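Local structure of protein (sliding clamp) (Enterobacteria phage RB69, 1B77) at residues N13-I17 against M187-P191. The protein probably encircles DNA as a trimeric ring and tethers the phage DNA polymerase to its template, which makes replication processive. Sequence-based numbering, arbitrary orientation.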
ATOM      1  N   ASN A  13      -6.485 -15.997 -11.261  1.00 21.73           N
ATOM      2  CA  ASN A  13      -6.563 -15.247 -12.517  1.00 21.77           C
ATOM      3  C   ASN A  13      -8.002 -15.328 -13.032  1.00 21.78           C
ATOM      4  O   ASN A  13      -8.538 -14.350 -13.546  1.00 22.01           O
ATOM      5  CB  ASN A  13      -5.595 -15.821 -13.561  1.00 21.54           C
ATOM      6  CG  ASN A  13      -5.798 -15.216 -14.955  1.00 21.59           C
ATOM      7  OD1 ASN A  13      -6.304 -15.881 -15.862  1.00 21.19           O
ATOM      8  ND2 ASN A  13      -5.402 -13.957 -15.128  1.00 20.56           N
ATOM      9  N   PHE A  14      -8.623 -16.494 -12.873  1.00 21.51           N
ATOM     10  CA  PHE A  14     -10.011 -16.702 -13.296  1.00 21.51           C
ATOM     11  C   PHE A  14     -10.983 -15.788 -12.527  1.00 21.21           C
ATOM     12  O   PHE A  14     -11.905 -15.216 -13.118  1.00 21.24           O
ATOM     13  CB  PHE A  14     -10.410 -18.177 -13.100  1.00 21.60           C
ATOM     14  CG  PHE A  14      -9.913 -19.111 -14.186  1.00 21.90           C
ATOM     15  CD1 PHE A  14      -8.722 -18.862 -14.864  1.00 21.71           C
ATOM     16  CD2 PHE A  14     -10.634 -20.265 -14.507  1.00 22.15           C
ATOM     17  CE1 PHE A  14      -8.254 -19.754 -15.847  1.00 21.75           C
ATOM     18  CE2 PHE A  14     -10.177 -21.158 -15.482  1.00 22.24           C
ATOM     19  CZ  PHE A  14      -8.983 -20.900 -16.155  1.00 22.18           C
ATOM     20  N   ALA A  15     -10.775 -15.638 -11.219  1.00 20.65           N
ATOM     21  CA  ALA A  15     -11.646 -14.791 -10.403  1.00 20.57           C
ATOM     22  C   ALA A  15     -11.643 -13.339 -10.876  1.00 21.10           C
ATOM     23  O   ALA A  15     -12.584 -12.591 -10.606  1.00 21.14           O
ATOM     24  CB  ALA A  15     -11.229 -14.851  -8.935  1.00 20.42           C
ATOM     25  N   SER A  16     -10.587 -12.929 -11.573  1.00 21.11           N
ATOM     26  CA  SER A  16     -10.534 -11.566 -12.070  1.00 21.57           C
ATOM     27  C   SER A  16     -11.387 -11.480 -13.343  1.00 21.36           C
ATOM     28  O   SER A  16     -11.739 -10.392 -13.796  1.00 21.38           O
ATOM     29  CB  SER A  16      -9.092 -11.158 -12.370  1.00 22.24           C
ATOM     30  OG  SER A  16      -8.622 -11.812 -13.534  1.00 23.62           O
ATOM     31  N   ILE A  17     -11.711 -12.632 -13.922  1.00 21.21           N
ATOM     32  CA  ILE A  17     -12.544 -12.656 -15.122  1.00 20.82           C
ATOM     33  C   ILE A  17     -14.019 -12.727 -14.728  1.00 20.67           C
ATOM     34  O   ILE A  17     -14.864 -12.083 -15.342  1.00 20.57           O
ATOM     35  CB  ILE A  17     -12.210 -13.858 -16.025  1.00 20.91           C
ATOM     36  CG1 ILE A  17     -10.776 -13.727 -16.542  1.00 21.03           C
ATOM     37  CG2 ILE A  17     -13.206 -13.919 -17.194  1.00 20.65           C
ATOM     38  CD1 ILE A  17     -10.330 -14.843 -17.440  1.00 20.59           C
ATOM     39  N   MET A 187      -8.407  -8.145 -21.590  1.00 32.12           N
ATOM     40  CA  MET A 187      -7.096  -8.802 -21.602  1.00 31.61           C
ATOM     41  C   MET A 187      -6.621  -9.211 -20.212  1.00 31.11           C
ATOM     42  O   MET A 187      -5.547  -8.794 -19.771  1.00 31.06           O
ATOM     43  CB  MET A 187      -6.053  -7.878 -22.244  1.00 31.48           C
ATOM     44  CG  MET A 187      -6.281  -7.622 -23.720  1.00 31.99           C
ATOM     45  SD  MET A 187      -6.011  -9.073 -24.750  1.00 32.76           S
ATOM     46  CE  MET A 187      -4.215  -9.113 -24.787  1.00 31.84           C
ATOM     47  N   LYS A 188      -7.423 -10.027 -19.536  1.00 30.65           N
ATOM     48  CA  LYS A 188      -7.106 -10.507 -18.187  1.00 30.35           C
ATOM     49  C   LYS A 188      -6.154 -11.703 -18.290  1.00 29.74           C
ATOM     50  O   LYS A 188      -6.340 -12.714 -17.620  1.00 29.50           O
ATOM     51  CB  LYS A 188      -8.390 -10.952 -17.473  1.00 30.64           C
ATOM     52  CG  LYS A 188      -9.544  -9.960 -17.540  1.00 31.75           C
ATOM     53  CD  LYS A 188      -9.332  -8.762 -16.636  1.00 32.88           C
ATOM     54  CE  LYS A 188     -10.451  -7.748 -16.812  1.00 33.38           C
ATOM     55  NZ  LYS A 188     -11.799  -8.324 -16.541  1.00 34.11           N
ATOM     56  N   ILE A 189      -5.146 -11.572 -19.142  1.00 28.96           N
ATOM     57  CA  ILE A 189      -4.165 -12.629 -19.366  1.00 28.78           C
ATOM     58  C   ILE A 189      -3.031 -12.592 -18.345  1.00 27.91           C
ATOM     59  O   ILE A 189      -2.353 -11.577 -18.213  1.00 27.69           O
ATOM     60  CB  ILE A 189      -3.545 -12.485 -20.774  1.00 29.12           C
ATOM     61  CG1 ILE A 189      -4.593 -12.787 -21.840  1.00 29.59           C
ATOM     62  CG2 ILE A 189      -2.360 -13.408 -20.927  1.00 29.55           C
ATOM     63  CD1 ILE A 189      -5.643 -11.730 -21.975  1.00 30.24           C
ATOM     64  N   GLN A 190      -2.808 -13.695 -17.638  1.00 27.40           N
ATOM     65  CA  GLN A 190      -1.724 -13.733 -16.656  1.00 27.24           C
ATOM     66  C   GLN A 190      -0.369 -13.711 -17.380  1.00 26.94           C
ATOM     67  O   GLN A 190      -0.284 -14.079 -18.542  1.00 27.07           O
ATOM     68  CB  GLN A 190      -1.836 -14.989 -15.774  1.00 27.12           C
ATOM     69  CG  GLN A 190      -1.619 -16.313 -16.503  1.00 27.20           C
ATOM     70  CD  GLN A 190      -1.563 -17.502 -15.549  1.00 27.27           C
ATOM     71  OE1 GLN A 190      -1.150 -18.592 -15.929  1.00 28.25           O
ATOM     72  NE2 GLN A 190      -1.989 -17.297 -14.316  1.00 26.64           N
ATOM     73  N   PRO A 191       0.704 -13.271 -16.707  1.00 26.86           N
ATOM     74  CA  PRO A 191       2.016 -13.232 -17.367  1.00 26.82           C
ATOM     75  C   PRO A 191       2.501 -14.548 -17.982  1.00 26.54           C
ATOM     76  O   PRO A 191       2.299 -15.619 -17.425  1.00 26.07           O
ATOM     77  CB  PRO A 191       2.945 -12.725 -16.264  1.00 26.95           C
ATOM     78  CG  PRO A 191       2.243 -13.129 -15.006  1.00 27.76           C
ATOM     79  CD  PRO A 191       0.813 -12.794 -15.320  1.00 27.12           C
TER
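Lys188 packs on Ser16 and Ile17. It is the centre of an inverse gamma turn in the loop between strands 178-183 and 194-201. CB of Lys188 lies 3.8 Å from CG1 of Ile17 and 4.0 Å from OG of Ser16. The Lys188 and Ile17 side chains run past each other in opposite directions. Bends at chi2 (-74°) and chi4 (58°) then turn the lysine chain, and NZ of Lys188 makes a weak hydrogen bond of 3.4 Å to O of Ser16. The backbone O of Lys188 accepts the stronger bond, from ND2 of Asn13 at 2.9 Å. This bond is nearly straight, with an N-H...O angle of 161°. The acceptor lies close to the amide plane of Asn13, but the donor sits above the carbonyl plane of Lys188. The Ser16 hydroxyl bonds back to O of Asn13, which also accepts from the backbone N of Ser16. CB of Ile189 points away from residues 13-17, and the side chain packs on Tyr216 and Ile218. At Gln190, CB rests 3.8 Å from ND2 of Asn13. With ND2 on Lys188 O and OD1 on the Tyr216 hydroxyl, both ends of the Asn13 amide are held; the same hydroxyl also bonds Gln190 N. The contact joins the helix 5-15 region to a C-terminal-region loop, beside a sheet with strands from both halves, consistent with the fold of PCNA-like processivity factors.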